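Local coordinates for protein trans-2-enoyl-CoA reductase (Treponema denticola ATCC 35405, PDB 4GGO) that reduces the carbon-carbon double bond of trans-2-enoyl-CoA substrates such as crotonyl-CoA with NADH, a step of bacterial type II fatty acid synthesis, at residues L54-S59 with I79-E84; I144-A149 with E208-W213. All coordinates share one frame; numbering follows the deposited sequence.

Contact 1: residues L54-S59 with I79-E84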
loop_
_atom_site.group_PDB
_atom_site.type_symbol
_atom_site.label_atom_id
_atom_site.label_comp_id
_atom_site.label_asym_id
_atom_site.label_seq_id
_atom_site.Cartn_x
_atom_site.Cartn_y
_atom_site.Cartn_z
ATOM N N LEU A 54 -0.313 12.290 -9.009
ATOM C CA LEU A 54 0.492 11.187 -9.508
ATOM C C LEU A 54 0.580 10.111 -8.431
ATOM O O LEU A 54 0.969 10.393 -7.298
ATOM C CB LEU A 54 1.895 11.673 -9.875
ATOM C CG LEU A 54 2.878 10.616 -10.385
ATOM C CD1 LEU A 54 2.376 9.985 -11.677
ATOM C CD2 LEU A 54 4.261 11.220 -10.578
ATOM N N VAL A 55 0.205 8.884 -8.780
ATOM C CA VAL A 55 0.285 7.773 -7.838
ATOM C C VAL A 55 1.215 6.683 -8.353
ATOM O O VAL A 55 0.958 6.065 -9.387
ATOM C CB VAL A 55 -1.098 7.158 -7.543
ATOM C CG1 VAL A 55 -0.960 5.998 -6.565
ATOM C CG2 VAL A 55 -2.040 8.212 -6.987
ATOM N N LEU A 56 2.299 6.454 -7.621
ATOM C CA LEU A 56 3.285 5.453 -8.000
ATOM C C LEU A 56 3.026 4.150 -7.252
ATOM O O LEU A 56 3.211 4.072 -6.038
ATOM C CB LEU A 56 4.692 5.978 -7.720
ATOM C CG LEU A 56 4.974 7.318 -8.404
ATOM C CD1 LEU A 56 6.304 7.903 -7.962
ATOM C CD2 LEU A 56 4.930 7.156 -9.918
ATOM N N GLY A 57 2.596 3.132 -7.989
ATOM C CA GLY A 57 2.126 1.896 -7.390
ATOM C C GLY A 57 0.629 2.005 -7.186
ATOM O O GLY A 57 0.130 1.900 -6.068
ATOM N N CYS A 58 -0.087 2.207 -8.286
ATOM C CA CYS A 58 -1.491 2.602 -8.247
ATOM C C CYS A 58 -2.473 1.438 -8.304
ATOM O O CYS A 58 -3.682 1.648 -8.236
ATOM C CB CYS A 58 -1.781 3.521 -9.430
ATOM S SG CYS A 58 -1.506 2.706 -11.029
ATOM N N SER A 59 -1.963 0.219 -8.429
ATOM C CA SER A 59 -2.816 -0.908 -8.798
ATOM C C SER A 59 -3.350 -1.737 -7.630
ATOM O O SER A 59 -4.243 -2.566 -7.813
ATOM C CB SER A 59 -2.091 -1.816 -9.791
ATOM O OG SER A 59 -1.002 -2.478 -9.173
ATOM N N ILE A 79 -2.733 10.376 -12.731
ATOM C CA ILE A 79 -1.876 9.509 -13.519
ATOM C C ILE A 79 -1.345 8.426 -12.591
ATOM O O ILE A 79 -0.739 8.724 -11.561
ATOM C CB ILE A 79 -0.697 10.272 -14.141
ATOM C CG1 ILE A 79 -1.202 11.293 -15.163
ATOM C CG2 ILE A 79 0.274 9.303 -14.799
ATOM C CD1 ILE A 79 -0.115 12.167 -15.738
ATOM N N GLY A 80 -1.594 7.172 -12.946
ATOM C CA GLY A 80 -1.145 6.056 -12.136
ATOM C C GLY A 80 -0.059 5.256 -12.826
ATOM O O GLY A 80 -0.096 5.059 -14.040
ATOM N N VAL A 81 0.913 4.797 -12.046
ATOM C CA VAL A 81 1.993 3.973 -12.565
ATOM C C VAL A 81 2.105 2.679 -11.768
ATOM O O VAL A 81 2.158 2.702 -10.539
ATOM C CB VAL A 81 3.344 4.712 -12.505
ATOM C CG1 VAL A 81 4.469 3.791 -12.948
ATOM C CG2 VAL A 81 3.304 5.965 -13.364
ATOM N N SER A 82 2.129 1.552 -12.474
ATOM C CA SER A 82 2.332 0.251 -11.847
ATOM C C SER A 82 2.926 -0.729 -12.853
ATOM O O SER A 82 2.846 -0.511 -14.059
ATOM C CB SER A 82 1.018 -0.297 -11.288
ATOM O OG SER A 82 0.095 -0.574 -12.327
ATOM N N PHE A 83 3.518 -1.807 -12.351
ATOM C CA PHE A 83 4.143 -2.806 -13.210
ATOM C C PHE A 83 3.334 -4.099 -13.199
ATOM O O PHE A 83 3.477 -4.925 -12.298
ATOM C CB PHE A 83 5.578 -3.076 -12.752
ATOM C CG PHE A 83 6.462 -3.657 -13.822
ATOM C CD1 PHE A 83 5.992 -3.836 -15.114
ATOM C CD2 PHE A 83 7.765 -4.027 -13.532
ATOM C CE1 PHE A 83 6.807 -4.370 -16.098
ATOM C CE2 PHE A 83 8.585 -4.562 -14.512
ATOM C CZ PHE A 83 8.104 -4.734 -15.796
ATOM N N GLU A 84 2.487 -4.273 -14.208
ATOM C CA GLU A 84 1.593 -5.423 -14.262
ATOM C C GLU A 84 1.951 -6.388 -15.382
ATOM O O GLU A 84 2.771 -6.084 -16.247
ATOM C CB GLU A 84 0.148 -4.956 -14.452
ATOM C CG GLU A 84 -0.295 -3.894 -13.469
ATOM C CD GLU A 84 -0.196 -4.360 -12.037
ATOM O OE1 GLU A 84 -0.482 -5.548 -11.776
ATOM O OE2 GLU A 84 0.175 -3.540 -11.171
#
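V55 and V81 bind the two strands in parallel: V55 N donates to I79 O at 2.9 Å and V55 O accepts from V81 N. Past the strand end, V81 O takes two donors, G57 N at 2.6 Å and C58 N at 3.2 Å, the latter from above the carbonyl plane, and the chain turns. G57 suits this turn because its backbone (phi 92°) would press a CB against the preceding carbonyl oxygen.

C58 reaches back over G80: its CB lies 3.8 Å from G80 CA, and its SG, swung between the backbone N and carbonyl carbon (chi1 62°), rests 3.4 Å from both G80 C and V81 N. Glycine at 80 leaves that place to the sulfur. On the face bearing L54, L56 and V81, L56 CD2 packs 3.9 Å from V81 CB, the two side chains pointing the same way. At the cofactor end, S59 OG gives a 2.6 Å hydrogen bond to E84 OE2, arriving from above the carboxylate plane. E84, which plays an important part in discriminating NADH against NADPH, is also hydrogen-bonded through OE1 to T94 OG1, while S82 OG, bonded to N100, adds a weak bond to OE2.

The pair belongs to the beta-alpha-beta unit of strand 52-56, helix 61-74 and strand 77-82 in a Rossmann fold; helix 124-136 packs on L54 and V81, helix 95-110 on C58 and S59, and strand 141-146 adjoins strand 52-56.

Contact 2: residues I144-A149 with E208-W213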
loop_
_atom_site.group_PDB
_atom_site.type_symbol
_atom_site.label_atom_id
_atom_site.label_comp_id
_atom_site.label_asym_id
_atom_site.label_seq_id
_atom_site.Cartn_x
_atom_site.Cartn_y
_atom_site.Cartn_z
ATOM N N ILE A 144 1.729 13.927 -4.917
ATOM C CA ILE A 144 2.448 12.776 -5.449
ATOM C C ILE A 144 2.539 11.662 -4.417
ATOM O O ILE A 144 3.234 11.788 -3.411
ATOM C CB ILE A 144 3.864 13.155 -5.912
ATOM C CG1 ILE A 144 3.801 14.270 -6.955
ATOM C CG2 ILE A 144 4.586 11.937 -6.473
ATOM C CD1 ILE A 144 5.151 14.693 -7.468
ATOM N N VAL A 145 1.834 10.568 -4.673
ATOM C CA VAL A 145 1.800 9.452 -3.739
ATOM C C VAL A 145 2.778 8.359 -4.152
ATOM O O VAL A 145 2.622 7.737 -5.202
ATOM C CB VAL A 145 0.385 8.860 -3.629
ATOM C CG1 VAL A 145 0.369 7.699 -2.645
ATOM C CG2 VAL A 145 -0.607 9.940 -3.207
ATOM N N TYR A 146 3.790 8.133 -3.320
ATOM C CA TYR A 146 4.769 7.085 -3.585
ATOM C C TYR A 146 4.438 5.833 -2.781
ATOM O O TYR A 146 4.706 5.767 -1.582
ATOM C CB TYR A 146 6.184 7.565 -3.253
ATOM C CG TYR A 146 7.271 6.631 -3.739
ATOM C CD1 TYR A 146 7.716 5.578 -2.951
ATOM C CD2 TYR A 146 7.847 6.802 -4.991
ATOM C CE1 TYR A 146 8.707 4.721 -3.396
ATOM C CE2 TYR A 146 8.838 5.951 -5.444
ATOM C CZ TYR A 146 9.264 4.913 -4.643
ATOM O OH TYR A 146 10.249 4.065 -5.090
ATOM N N SER A 147 3.860 4.839 -3.450
ATOM C CA SER A 147 3.453 3.608 -2.781
ATOM C C SER A 147 3.967 2.370 -3.507
ATOM O O SER A 147 3.258 1.370 -3.625
ATOM C CB SER A 147 1.928 3.547 -2.663
ATOM O OG SER A 147 1.512 2.349 -2.031
ATOM N N LEU A 148 5.202 2.439 -3.993
ATOM C CA LEU A 148 5.800 1.311 -4.697
ATOM C C LEU A 148 6.134 0.172 -3.740
ATOM O O LEU A 148 6.742 0.384 -2.690
ATOM C CB LEU A 148 7.050 1.748 -5.466
ATOM C CG LEU A 148 6.802 2.634 -6.688
ATOM C CD1 LEU A 148 8.112 2.993 -7.366
ATOM C CD2 LEU A 148 5.864 1.942 -7.668
ATOM N N ALA A 149 5.724 -1.037 -4.111
ATOM C CA ALA A 149 5.968 -2.218 -3.293
ATOM C C ALA A 149 6.540 -3.347 -4.142
ATOM O O ALA A 149 5.798 -4.101 -4.771
ATOM C CB ALA A 149 4.686 -2.663 -2.610
ATOM N N GLU A 208 15.472 6.314 -2.536
ATOM C CA GLU A 208 16.239 6.720 -3.714
ATOM C C GLU A 208 15.356 7.014 -4.926
ATOM O O GLU A 208 15.462 8.081 -5.532
ATOM C CB GLU A 208 17.299 5.674 -4.075
ATOM C CG GLU A 208 18.498 5.656 -3.138
ATOM C CD GLU A 208 19.671 4.877 -3.705
ATOM O OE1 GLU A 208 19.491 4.187 -4.733
ATOM O OE2 GLU A 208 20.775 4.960 -3.127
ATOM N N ASP A 209 14.488 6.071 -5.275
ATOM C CA ASP A 209 13.626 6.232 -6.441
ATOM C C ASP A 209 12.626 7.365 -6.246
ATOM O O ASP A 209 12.303 8.091 -7.186
ATOM C CB ASP A 209 12.881 4.935 -6.750
ATOM C CG ASP A 209 12.033 5.039 -8.002
ATOM O OD1 ASP A 209 12.582 5.400 -9.064
ATOM O OD2 ASP A 209 10.816 4.770 -7.921
ATOM N N TRP A 210 12.135 7.501 -5.018
ATOM C CA TRP A 210 11.207 8.565 -4.661
ATOM C C TRP A 210 11.828 9.922 -4.964
ATOM O O TRP A 210 11.226 10.756 -5.641
ATOM C CB TRP A 210 10.861 8.467 -3.174
ATOM C CG TRP A 210 9.912 9.513 -2.679
ATOM C CD1 TRP A 210 9.021 10.236 -3.418
ATOM C CD2 TRP A 210 9.761 9.953 -1.324
ATOM N NE1 TRP A 210 8.325 11.099 -2.606
ATOM C CE2 TRP A 210 8.762 10.946 -1.316
ATOM C CE3 TRP A 210 10.377 9.605 -0.119
ATOM C CZ2 TRP A 210 8.361 11.591 -0.149
ATOM C CZ3 TRP A 210 9.978 10.248 1.041
ATOM C CH2 TRP A 210 8.980 11.230 1.016
ATOM N N GLU A 211 13.041 10.129 -4.463
ATOM C CA GLU A 211 13.760 11.378 -4.671
ATOM C C GLU A 211 14.073 11.579 -6.152
ATOM O O GLU A 211 14.069 12.704 -6.649
ATOM C CB GLU A 211 15.048 11.392 -3.845
ATOM C CG GLU A 211 15.735 12.746 -3.781
ATOM C CD GLU A 211 16.922 12.752 -2.838
ATOM O OE1 GLU A 211 17.540 11.683 -2.651
ATOM O OE2 GLU A 211 17.233 13.823 -2.276
ATOM N N ARG A 212 14.334 10.480 -6.853
ATOM C CA ARG A 212 14.616 10.539 -8.281
ATOM C C ARG A 212 13.379 10.994 -9.048
ATOM O O ARG A 212 13.477 11.794 -9.978
ATOM C CB ARG A 212 15.094 9.179 -8.795
ATOM C CG ARG A 212 15.753 9.231 -10.167
ATOM C CD ARG A 212 16.164 7.843 -10.635
ATOM N NE ARG A 212 16.873 7.875 -11.912
ATOM C CZ ARG A 212 18.195 7.804 -12.036
ATOM N NH1 ARG A 212 18.960 7.691 -10.959
ATOM N NH2 ARG A 212 18.752 7.839 -13.239
ATOM N N TRP A 213 12.216 10.485 -8.649
ATOM C CA TRP A 213 10.950 10.901 -9.243
ATOM C C TRP A 213 10.725 12.396 -9.052
ATOM O O TRP A 213 10.374 13.105 -9.993
ATOM C CB TRP A 213 9.780 10.124 -8.635
ATOM C CG TRP A 213 9.457 8.841 -9.338
ATOM C CD1 TRP A 213 9.856 7.586 -8.982
ATOM C CD2 TRP A 213 8.660 8.689 -10.519
ATOM N NE1 TRP A 213 9.360 6.660 -9.870
ATOM C CE2 TRP A 213 8.622 7.312 -10.822
ATOM C CE3 TRP A 213 7.977 9.581 -11.350
ATOM C CZ2 TRP A 213 7.928 6.810 -11.921
ATOM C CZ3 TRP A 213 7.287 9.080 -12.439
ATOM C CH2 TRP A 213 7.267 7.707 -12.714
#
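Y146, at the end of its strand, packs its side chain on W210 of the helix, the two residues that lose most surface here. W210 CB sits over the centre of the tyrosine ring, 3.9 Å from its centroid and 10° off the normal. In return Y146 CB lies over the five-membered ring of W210, 4.2 Å from its centroid, so each residue offers a CH-pi contact to the other. With CG anti to the backbone N (chi1 -169°), the tyrosine extends from the strand to the helix, and L148 CG covers the rim of its opposite face.

D209 comes next. Its OD2 lies at the edge of the tyrosine ring and accepts a 3.0 Å hydrogen bond from Y146 OH through the anti lone pair. L148 CD1 approaches the same oxygen to 3.3 Å. W213 CD1 meets the ring edge at Y146 CE2, 4.0 Å away.

Large aromatic residues suit this buried interface because their ring faces accept the partner's CB hydrogens, and tyrosine adds a hydroxyl for the carboxylate. D209 OD1 forms a salt bridge with K127 and W210 NE1 bonds to T229; a buried carboxylate with a lysine and a phenol as partners is probably kept ionised.

Overall arrangement
Contacts 1 and 2 lie in series along the chain, their centres about 10 Å apart, and meet where strands 52-56 and 141-146 run side by side in the parallel sheet. Probable hydrogen bonds of 2.8 Å join L56 N to V145 O and V145 N to L54 O, and L56 CD1 packs 3.5 Å from Y146 CD2. Beyond the strand ends, L148 CD2 comes to 3.5 Å from G57 N, so two NAD(+)-binding segments touch directly. Of the NAD(+)-binding residues, G57, C58, S59, F83 and E84 belong to contact 1 and L148 and A149 to contact 2. L148 also lies over one face of the Y146 ring, which links the cofactor site to the packing on helix 208-219.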